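Local coordinates for protein BIFUNCTIONAL PROTEIN Proline utilization A (PutA) (Corynebacterium freiburgense, PDB 5UX5) that catalyses the oxidation of proline to glutamate, pairing an FAD-dependent proline dehydrogenase with an NAD-dependent aldehyde dehydrogenase in a single chain, at residues 1009-1012 with 1013-1016; 444-447 with 448-452; 164-167 with 168-172; 639-642 with 643-647. All coordinates share one frame; numbering follows the deposited sequence.

Interaction 1. Residues 1009-1012 with 1013-1016; sequences WFPP and HSRI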
loop_
_atom_site.group_PDB
_atom_site.type_symbol
_atom_site.label_atom_id
_atom_site.label_comp_id
_atom_site.label_asym_id
_atom_site.label_seq_id
_atom_site.Cartn_x
_atom_site.Cartn_y
_atom_site.Cartn_z
ATOM N N TRP A 1009 -2.787 6.200 -43.541
ATOM C CA TRP A 1009 -2.685 5.415 -42.320
ATOM C C TRP A 1009 -2.026 6.215 -41.188
ATOM O O TRP A 1009 -1.223 7.135 -41.407
ATOM C CB TRP A 1009 -1.870 4.159 -42.609
ATOM C CG TRP A 1009 -1.512 3.248 -41.452
ATOM C CD1 TRP A 1009 -2.148 2.098 -41.098
ATOM C CD2 TRP A 1009 -0.392 3.376 -40.549
ATOM N NE1 TRP A 1009 -1.515 1.507 -40.025
ATOM C CE2 TRP A 1009 -0.433 2.267 -39.670
ATOM C CE3 TRP A 1009 0.631 4.328 -40.391
ATOM C CZ2 TRP A 1009 0.506 2.079 -38.643
ATOM C CZ3 TRP A 1009 1.562 4.146 -39.360
ATOM C CH2 TRP A 1009 1.489 3.023 -38.502
ATOM N N PHE A 1010 -2.341 5.815 -39.958
ATOM C CA PHE A 1010 -1.729 6.372 -38.760
ATOM C C PHE A 1010 -1.695 5.275 -37.700
ATOM O O PHE A 1010 -2.547 4.380 -37.714
ATOM C CB PHE A 1010 -2.483 7.615 -38.251
ATOM C CG PHE A 1010 -3.974 7.437 -38.161
ATOM C CD1 PHE A 1010 -4.562 6.911 -37.018
ATOM C CD2 PHE A 1010 -4.800 7.801 -39.223
ATOM C CE1 PHE A 1010 -5.946 6.755 -36.927
ATOM C CE2 PHE A 1010 -6.189 7.641 -39.136
ATOM C CZ PHE A 1010 -6.757 7.118 -37.985
ATOM N N PRO A 1011 -0.735 5.314 -36.779
ATOM C CA PRO A 1011 -0.502 4.171 -35.888
ATOM C C PRO A 1011 -1.611 4.026 -34.864
ATOM O O PRO A 1011 -2.373 4.970 -34.623
ATOM C CB PRO A 1011 0.827 4.526 -35.201
ATOM C CG PRO A 1011 1.398 5.638 -35.946
ATOM C CD PRO A 1011 0.261 6.373 -36.567
ATOM N N PRO A 1012 -1.725 2.866 -34.225
ATOM C CA PRO A 1012 -2.673 2.750 -33.107
ATOM C C PRO A 1012 -2.343 3.745 -31.999
ATOM O O PRO A 1012 -1.175 4.033 -31.721
ATOM C CB PRO A 1012 -2.498 1.294 -32.639
ATOM C CG PRO A 1012 -1.987 0.547 -33.874
ATOM C CD PRO A 1012 -1.147 1.562 -34.626
ATOM N N HIS A 1013 -3.399 4.256 -31.363
ATOM C CA HIS A 1013 -3.343 5.147 -30.202
ATOM C C HIS A 1013 -2.806 6.540 -30.523
ATOM O O HIS A 1013 -2.341 7.258 -29.628
ATOM C CB HIS A 1013 -2.549 4.500 -29.066
ATOM C CG HIS A 1013 -2.925 3.072 -28.861
ATOM N ND1 HIS A 1013 -2.078 2.026 -29.166
ATOM C CD2 HIS A 1013 -4.107 2.511 -28.504
ATOM C CE1 HIS A 1013 -2.699 0.880 -28.948
ATOM N NE2 HIS A 1013 -3.938 1.148 -28.564
ATOM N N SER A 1014 -2.911 6.953 -31.779
ATOM C CA SER A 1014 -2.526 8.294 -32.166
ATOM C C SER A 1014 -3.542 9.316 -31.666
ATOM O O SER A 1014 -4.703 9.003 -31.371
ATOM C CB SER A 1014 -2.395 8.386 -33.684
ATOM O OG SER A 1014 -1.479 7.430 -34.137
ATOM N N ARG A 1015 -3.090 10.557 -31.586
ATOM C CA ARG A 1015 -3.963 11.696 -31.359
ATOM C C ARG A 1015 -4.018 12.497 -32.652
ATOM O O ARG A 1015 -2.975 12.779 -33.250
ATOM C CB ARG A 1015 -3.450 12.572 -30.203
ATOM C CG ARG A 1015 -3.626 12.047 -28.784
ATOM C CD ARG A 1015 -3.041 13.016 -27.788
ATOM N NE ARG A 1015 -3.021 12.510 -26.419
ATOM C CZ ARG A 1015 -2.444 13.145 -25.396
ATOM N NH1 ARG A 1015 -1.822 14.299 -25.583
ATOM N NH2 ARG A 1015 -2.471 12.628 -24.180
ATOM N N ILE A 1016 -5.222 12.842 -33.099
ATOM C CA ILE A 1016 -5.417 13.526 -34.373
ATOM C C ILE A 1016 -6.153 14.819 -34.084
ATOM O O ILE A 1016 -7.277 14.786 -33.567
ATOM C CB ILE A 1016 -6.189 12.659 -35.376
ATOM C CG1 ILE A 1016 -5.443 11.363 -35.635
ATOM C CG2 ILE A 1016 -6.337 13.349 -36.641
ATOM C CD1 ILE A 1016 -6.371 10.223 -35.976
#

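Interaction 2. Residues 444-447 with 448-452; sequences FRES and VAQRW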
loop_
_atom_site.group_PDB
_atom_site.type_symbol
_atom_site.label_atom_id
_atom_site.label_comp_id
_atom_site.label_asym_id
_atom_site.label_seq_id
_atom_site.Cartn_x
_atom_site.Cartn_y
_atom_site.Cartn_z
ATOM N N PHE A 444 15.122 12.747 33.472
ATOM C CA PHE A 444 14.613 11.656 34.303
ATOM C C PHE A 444 13.646 12.175 35.358
ATOM O O PHE A 444 12.567 11.602 35.551
ATOM C CB PHE A 444 15.766 10.892 34.966
ATOM C CG PHE A 444 15.349 10.102 36.184
ATOM C CD1 PHE A 444 14.580 8.951 36.058
ATOM C CD2 PHE A 444 15.710 10.523 37.466
ATOM C CE1 PHE A 444 14.186 8.219 37.195
ATOM C CE2 PHE A 444 15.320 9.805 38.614
ATOM C CZ PHE A 444 14.562 8.656 38.481
ATOM N N ARG A 445 14.028 13.245 36.066
ATOM C CA ARG A 445 13.122 13.880 37.020
ATOM C C ARG A 445 11.757 14.143 36.395
ATOM O O ARG A 445 10.713 13.879 37.006
ATOM C CB ARG A 445 13.721 15.194 37.523
ATOM C CG ARG A 445 14.932 15.058 38.443
ATOM C CD ARG A 445 15.384 16.435 38.944
ATOM N NE ARG A 445 16.826 16.505 39.118
ATOM C CZ ARG A 445 17.449 16.161 40.234
ATOM N NH1 ARG A 445 16.749 15.716 41.272
ATOM N NH2 ARG A 445 18.768 16.257 40.307
ATOM N N GLU A 446 11.748 14.659 35.167
ATOM C CA GLU A 446 10.486 14.980 34.517
ATOM C C GLU A 446 9.683 13.720 34.215
ATOM O O GLU A 446 8.449 13.730 34.311
ATOM C CB GLU A 446 10.741 15.785 33.240
ATOM C CG GLU A 446 9.478 16.408 32.628
ATOM C CD GLU A 446 8.805 17.423 33.552
ATOM O OE1 GLU A 446 9.534 18.150 34.264
ATOM O OE2 GLU A 446 7.550 17.488 33.578
ATOM N N SER A 447 10.352 12.633 33.821
ATOM C CA SER A 447 9.602 11.420 33.518
ATOM C C SER A 447 9.006 10.806 34.778
ATOM O O SER A 447 7.965 10.145 34.709
ATOM C CB SER A 447 10.494 10.420 32.793
ATOM O OG SER A 447 11.592 10.062 33.598
ATOM N N VAL A 448 9.635 11.024 35.933
ATOM C CA VAL A 448 9.057 10.569 37.195
ATOM C C VAL A 448 7.734 11.282 37.469
ATOM O O VAL A 448 6.763 10.669 37.934
ATOM C CB VAL A 448 10.073 10.770 38.340
ATOM C CG1 VAL A 448 9.411 10.594 39.716
ATOM C CG2 VAL A 448 11.239 9.813 38.179
ATOM N N ALA A 449 7.674 12.582 37.167
ATOM C CA ALA A 449 6.459 13.358 37.391
ATOM C C ALA A 449 5.349 13.018 36.389
ATOM O O ALA A 449 4.164 13.067 36.747
ATOM C CB ALA A 449 6.784 14.850 37.341
ATOM N N GLN A 450 5.691 12.688 35.133
ATOM C CA GLN A 450 4.649 12.412 34.151
ATOM C C GLN A 450 4.180 10.963 34.155
ATOM O O GLN A 450 3.168 10.658 33.515
ATOM C CB GLN A 450 5.128 12.778 32.743
ATOM C CG GLN A 450 5.407 14.252 32.572
ATOM C CD GLN A 450 4.237 15.134 33.018
ATOM O OE1 GLN A 450 3.087 14.924 32.620
ATOM N NE2 GLN A 450 4.536 16.126 33.856
ATOM N N ARG A 451 4.861 10.094 34.901
ATOM C CA ARG A 451 4.606 8.654 34.936
ATOM C C ARG A 451 3.129 8.261 34.921
ATOM O O ARG A 451 2.717 7.413 34.132
ATOM C CB ARG A 451 5.304 8.115 36.187
ATOM C CG ARG A 451 4.766 6.845 36.770
ATOM C CD ARG A 451 5.481 6.552 38.077
ATOM N NE ARG A 451 5.855 7.795 38.737
ATOM C CZ ARG A 451 5.949 7.955 40.054
ATOM N NH1 ARG A 451 5.706 6.948 40.879
ATOM N NH2 ARG A 451 6.290 9.134 40.538
ATOM N N TRP A 452 2.305 8.863 35.776
ATOM C CA TRP A 452 0.898 8.469 35.854
ATOM C C TRP A 452 -0.005 9.271 34.932
ATOM O O TRP A 452 -1.183 8.933 34.788
ATOM C CB TRP A 452 0.386 8.620 37.292
ATOM C CG TRP A 452 1.254 7.947 38.325
ATOM C CD1 TRP A 452 1.988 8.554 39.307
ATOM C CD2 TRP A 452 1.474 6.537 38.478
ATOM N NE1 TRP A 452 2.654 7.614 40.050
ATOM C CE2 TRP A 452 2.355 6.368 39.561
ATOM C CE3 TRP A 452 1.012 5.406 37.804
ATOM C CZ2 TRP A 452 2.782 5.109 39.981
ATOM C CZ3 TRP A 452 1.434 4.175 38.219
ATOM C CH2 TRP A 452 2.308 4.029 39.301
#

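Interaction 3. Residues 164-167 with 168-172; sequences DGEA and NNRLT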
loop_
_atom_site.group_PDB
_atom_site.type_symbol
_atom_site.label_atom_id
_atom_site.label_comp_id
_atom_site.label_asym_id
_atom_site.label_seq_id
_atom_site.Cartn_x
_atom_site.Cartn_y
_atom_site.Cartn_z
ATOM N N ASP A 164 6.856 -19.691 3.970
ATOM C CA ASP A 164 6.864 -20.755 4.975
ATOM C C ASP A 164 8.196 -21.490 5.029
ATOM O O ASP A 164 8.524 -22.085 6.058
ATOM C CB ASP A 164 5.741 -21.759 4.726
ATOM C CG ASP A 164 4.368 -21.231 5.141
ATOM O OD1 ASP A 164 4.260 -20.431 6.124
ATOM O OD2 ASP A 164 3.394 -21.642 4.460
ATOM N N GLY A 165 8.959 -21.489 3.939
ATOM C CA GLY A 165 10.258 -22.141 3.895
ATOM C C GLY A 165 11.213 -21.541 4.900
ATOM O O GLY A 165 11.757 -22.246 5.750
ATOM N N GLU A 166 11.461 -20.237 4.796
ATOM C CA GLU A 166 12.337 -19.595 5.759
ATOM C C GLU A 166 11.726 -19.558 7.148
ATOM O O GLU A 166 12.460 -19.586 8.137
ATOM C CB GLU A 166 12.683 -18.193 5.297
ATOM C CG GLU A 166 13.647 -17.462 6.206
ATOM C CD GLU A 166 14.996 -18.135 6.371
ATOM O OE1 GLU A 166 15.454 -18.859 5.436
ATOM O OE2 GLU A 166 15.610 -17.863 7.442
ATOM N N ALA A 167 10.400 -19.504 7.254
ATOM C CA ALA A 167 9.783 -19.512 8.578
ATOM C C ALA A 167 10.064 -20.822 9.302
ATOM O O ALA A 167 10.282 -20.845 10.523
ATOM C CB ALA A 167 8.285 -19.283 8.455
ATOM N N ASN A 168 10.032 -21.931 8.568
ATOM C CA ASN A 168 10.375 -23.201 9.170
ATOM C C ASN A 168 11.835 -23.226 9.594
ATOM O O ASN A 168 12.199 -23.901 10.574
ATOM C CB ASN A 168 10.079 -24.329 8.190
ATOM C CG ASN A 168 10.455 -25.669 8.749
ATOM O OD1 ASN A 168 11.435 -26.292 8.320
ATOM N ND2 ASN A 168 9.723 -26.098 9.759
ATOM N N ASN A 169 12.683 -22.506 8.856
ATOM C CA ASN A 169 14.099 -22.424 9.189
ATOM C C ASN A 169 14.326 -21.780 10.540
ATOM O O ASN A 169 15.005 -22.366 11.395
ATOM C CB ASN A 169 14.845 -21.671 8.099
ATOM C CG ASN A 169 15.343 -22.590 7.036
ATOM O OD1 ASN A 169 15.083 -23.799 7.079
ATOM N ND2 ASN A 169 16.047 -22.039 6.067
ATOM N N ARG A 170 13.764 -20.570 10.753
ATOM C CA ARG A 170 13.916 -19.905 12.046
ATOM C C ARG A 170 13.474 -20.813 13.177
ATOM O O ARG A 170 14.172 -20.937 14.186
ATOM C CB ARG A 170 13.125 -18.593 12.115
ATOM C CG ARG A 170 13.537 -17.609 11.089
ATOM C CD ARG A 170 14.853 -17.035 11.460
ATOM N NE ARG A 170 15.164 -15.983 10.529
ATOM C CZ ARG A 170 15.039 -14.717 10.854
ATOM N NH1 ARG A 170 14.620 -14.431 12.080
ATOM N NH2 ARG A 170 15.314 -13.766 9.971
ATOM N N LEU A 171 12.330 -21.485 13.007
ATOM C CA LEU A 171 11.775 -22.315 14.068
ATOM C C LEU A 171 12.641 -23.546 14.316
ATOM O O LEU A 171 13.085 -23.788 15.443
ATOM C CB LEU A 171 10.355 -22.730 13.710
ATOM C CG LEU A 171 9.677 -23.696 14.686
ATOM C CD1 LEU A 171 9.566 -23.071 16.062
ATOM C CD2 LEU A 171 8.322 -24.167 14.197
ATOM N N THR A 172 12.914 -24.328 13.277
ATOM C CA THR A 172 13.644 -25.567 13.511
ATOM C C THR A 172 15.042 -25.273 14.030
ATOM O O THR A 172 15.571 -26.016 14.875
ATOM C CB THR A 172 13.732 -26.418 12.232
ATOM O OG1 THR A 172 14.376 -25.664 11.210
ATOM C CG2 THR A 172 12.363 -26.895 11.736
#

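Interaction 4. Residues 639-642 with 643-647; sequences IGED and LVQLM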
loop_
_atom_site.group_PDB
_atom_site.type_symbol
_atom_site.label_atom_id
_atom_site.label_comp_id
_atom_site.label_asym_id
_atom_site.label_seq_id
_atom_site.Cartn_x
_atom_site.Cartn_y
_atom_site.Cartn_z
ATOM N N ILE A 639 -28.857 11.841 -4.016
ATOM C CA ILE A 639 -28.635 11.685 -5.449
ATOM C C ILE A 639 -29.702 10.722 -5.950
ATOM O O ILE A 639 -29.539 9.505 -5.901
ATOM C CB ILE A 639 -27.234 11.187 -5.748
ATOM C CG1 ILE A 639 -26.202 12.152 -5.146
ATOM C CG2 ILE A 639 -27.085 11.011 -7.242
ATOM C CD1 ILE A 639 -24.796 11.597 -5.075
ATOM N N GLY A 640 -30.816 11.276 -6.426
ATOM C CA GLY A 640 -31.994 10.498 -6.766
ATOM C C GLY A 640 -32.040 10.071 -8.226
ATOM O O GLY A 640 -31.085 10.230 -8.991
ATOM N N GLU A 641 -33.202 9.538 -8.623
ATOM C CA GLU A 641 -33.336 9.011 -9.978
ATOM C C GLU A 641 -33.361 10.088 -11.054
ATOM O O GLU A 641 -33.228 9.747 -12.230
ATOM C CB GLU A 641 -34.585 8.148 -10.101
ATOM C CG GLU A 641 -34.516 6.856 -9.318
ATOM C CD GLU A 641 -35.729 5.984 -9.545
ATOM O OE1 GLU A 641 -36.721 6.493 -10.118
ATOM O OE2 GLU A 641 -35.692 4.795 -9.151
ATOM N N ASP A 642 -33.497 11.363 -10.696
ATOM C CA ASP A 642 -33.347 12.452 -11.658
ATOM C C ASP A 642 -31.895 12.848 -11.881
ATOM O O ASP A 642 -31.624 13.756 -12.675
ATOM C CB ASP A 642 -34.148 13.668 -11.199
ATOM C CG ASP A 642 -33.940 13.986 -9.723
ATOM O OD1 ASP A 642 -33.284 13.179 -9.020
ATOM O OD2 ASP A 642 -34.446 15.040 -9.269
ATOM N N LEU A 643 -30.959 12.185 -11.220
ATOM C CA LEU A 643 -29.551 12.542 -11.293
ATOM C C LEU A 643 -28.685 11.399 -11.779
ATOM O O LEU A 643 -27.851 11.579 -12.670
ATOM C CB LEU A 643 -29.063 12.967 -9.910
ATOM C CG LEU A 643 -28.727 14.424 -9.663
ATOM C CD1 LEU A 643 -28.070 14.428 -8.320
ATOM C CD2 LEU A 643 -27.791 14.943 -10.730
ATOM N N VAL A 644 -28.834 10.235 -11.168
ATOM C CA VAL A 644 -28.089 9.035 -11.498
ATOM C C VAL A 644 -29.073 7.899 -11.673
ATOM O O VAL A 644 -30.008 7.757 -10.882
ATOM C CB VAL A 644 -27.072 8.705 -10.399
ATOM C CG1 VAL A 644 -26.584 7.284 -10.563
ATOM C CG2 VAL A 644 -25.933 9.711 -10.464
ATOM N N GLN A 645 -28.874 7.100 -12.714
ATOM C CA GLN A 645 -29.776 6.006 -13.036
ATOM C C GLN A 645 -28.955 4.741 -13.274
ATOM O O GLN A 645 -27.966 4.773 -14.012
ATOM C CB GLN A 645 -30.629 6.388 -14.241
ATOM C CG GLN A 645 -31.877 5.573 -14.415
ATOM C CD GLN A 645 -32.936 5.870 -13.383
ATOM O OE1 GLN A 645 -32.951 5.259 -12.310
ATOM N NE2 GLN A 645 -33.845 6.781 -13.706
ATOM N N LEU A 646 -29.314 3.659 -12.581
ATOM C CA LEU A 646 -28.615 2.379 -12.657
ATOM C C LEU A 646 -29.367 1.494 -13.636
ATOM O O LEU A 646 -30.551 1.216 -13.426
ATOM C CB LEU A 646 -28.561 1.718 -11.281
ATOM C CG LEU A 646 -27.892 0.360 -11.014
ATOM C CD1 LEU A 646 -26.445 0.327 -11.383
ATOM C CD2 LEU A 646 -28.030 0.042 -9.547
ATOM N N MET A 647 -28.703 1.079 -14.715
ATOM C CA MET A 647 -29.365 0.357 -15.800
ATOM C C MET A 647 -28.631 -0.956 -16.060
ATOM O O MET A 647 -27.560 -0.963 -16.682
ATOM C CB MET A 647 -29.435 1.195 -17.085
ATOM C CG MET A 647 -30.242 2.490 -17.020
ATOM S SD MET A 647 -30.535 3.281 -18.662
ATOM C CE MET A 647 -31.491 2.029 -19.542
#

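Interaction 1. Residues 1009-1012 with 1013-1016
S1014 donates its hydroxyl OG to the carbonyl O of P1011 at 2.7 Å, a bond spanning the two ends of a type II beta turn, P1011 to S1014. The donor stands above the carbonyl plane, 39° out of it, so it does not follow a lone pair. Serine suits the last place of the turn because its short hydroxyl, lying beside its own backbone N (chi1 -56°), can swing back to the first residue, while S1014 N is bound by S1037 OG. P1012 suits the second place, as its ring holds phi near the value the turn needs; H1013 follows with positive phi. The imidazole lies against the proline, P1012 CB sitting 3.9 Å from the centroid of the H1013 ring and over its face, and H1013 NE2 is bound to N892. Beyond the turn the chain enters strand 1015-1018, beside strands 965-980 and 1038-1040. There the buried, apolar I1016 meets F1010, whose ring is also covered by I1028 and W1031 of helix 1026-1035. The two side chains cross at about a right angle, with the isoleucine presenting its CD1 methyl to one ring face, 3.6 Å from F1010 CE1.

Interaction 2. Residues 444-447 with 448-452
F444 and V448 meet one helical turn apart on the buried side of helix 438-450, an i to i+4 CH-pi contact in which the valine methyl CG2 lies over one ring face, 3.8 Å from the centroid of F444. The ring reaches it because F444 CG is anti to the backbone N (chi1 159°). Beneath this pair, F444 O is gripped twice: V448 N binds it at 3.0 Å and S447 OG at 2.7 Å. A small serine fits here, since it is buried and its hydroxyl turns back onto its own helix. On the exposed side, E446 and Q450 run side by side with carboxylate and amide planes nearly parallel, and Q450 NE2 makes a weak bond to E446 OE2; polar ends suit that surface. Farther out, helix 16-31 covers F444 through I25 and V448 through Q21, while S447, its side chain about 9 Å from the bound FAD, rests on L331 of helix 323-337, so the helix packs near the flavin site. R451 NH1 forms a salt bridge to D335. R451 NE also turns back to V448 O, 3.1 Å away, with the acceptor in the guanidinium plane and the donor on a carbonyl lone pair.

Interaction 3. Residues 164-167 with 168-172
E166 reaches along its own helix to both N169 and R170, an i to i+3 and i to i+4 polar contact in the first turns of helix 164-178. This helix is the connection between parallel strands 151-157 and 185-189, a beta-alpha-beta unit of the TIM barrel of the proline dehydrogenase family. The glutamate starts with CG anti to the backbone N (chi1 -177°) and then bends at chi2, which brings its carboxylate round toward the following turn. N169 ND2 gives a hydrogen bond to E166 OE1 at 3.3 Å. The approach is from above the carboxylate plane, and the amide and carboxylate stand almost perpendicular to each other, 89° apart. The second oxygen faces the arginine: E166 OE2 lies at the edge of the guanidinium, 3.6 Å from R170 NE, a long salt bridge. R170 NH2 is bound by E159 O, and since the E159 carboxylate lies close to E166 OE1, the guanidinium plausibly offsets some of that like-charge repulsion. Regular backbone bonds run beneath, such as N168 N to D164 O at 2.9 Å, and T172 OG1 adds to T172 N on N168 O from the opposite face. An acidic residue suits the positive end of the helix dipole, and D164 is also held by salt bridges to R752 and R212. The carboxylate of D746, on helix 740-750, takes the amides of G165 and E166, while L171, apolar and buried, packs on R212 and L213 of the neighbouring helix 202-221.

Interaction 4. Residues 639-642 with 643-647
L643 and I639 form the buried side of this turn, and E641 covers its outer side. The methyl CG2 of I639, anti to the backbone N, is the meeting point: it touches L643 CD1 and V644 CG2, each at 3.7 Å. The isoleucine and leucine side chains cross at about a right angle, so branched ends fill the same apolar patch from different directions. Helices 599-611 and 517-533 close over them, L609 and L523 each touching both I639 and L643, which explains why aliphatic residues stand here. The sharp bend is held by G640 O, which accepts two backbone amides. V644 N meets G640 O at 3.1 Å, almost straight along the carbonyl, with an N-H to oxygen angle of 173°, whereas L643 N, 3.0 Å from the same G640 O, stands above the carbonyl plane, 50° out of it. The torsions of E641 and D642 between them are those of a type I beta turn, and charged side chains suit this exposed bend. E641 lies obliquely against Q645; its CG is 3.7 Å from Q645 OE1, a van der Waals contact of the aliphatic stem rather than a polar bond. R635, on the preceding helix, pins the turn by binding I639 O through NH1 and V644 O through NH2. The turn thus delivers the chain from helix 624-636 into strand 644-646, parallel to strand 614-618: the helix-to-strand return of a beta-alpha-beta crossover, as found in the Rossmann-type domain of aldehyde dehydrogenases.

Overall arrangement
All four are local, partly buried contacts; interactions 1 and 2 lie farthest apart, about 71 Å between centres. Interactions 2 and 3 each stay within one helix, on the side of the chain that carries FAD, and pair regular backbone bonds with side chains one turn apart: largely apolar on the inner face of 444-452, polar and charged in 164-172. Interactions 1 and 4 are turns leading into parallel strands, the carbonyl oxygen at the bend held by a serine hydroxyl in the first and two backbone amides in the second; the inner contact is CH-pi in interaction 1 and wholly aliphatic in interaction 4. In interaction 1 the side chain of H1013 is about 14 Å from the bound NAD.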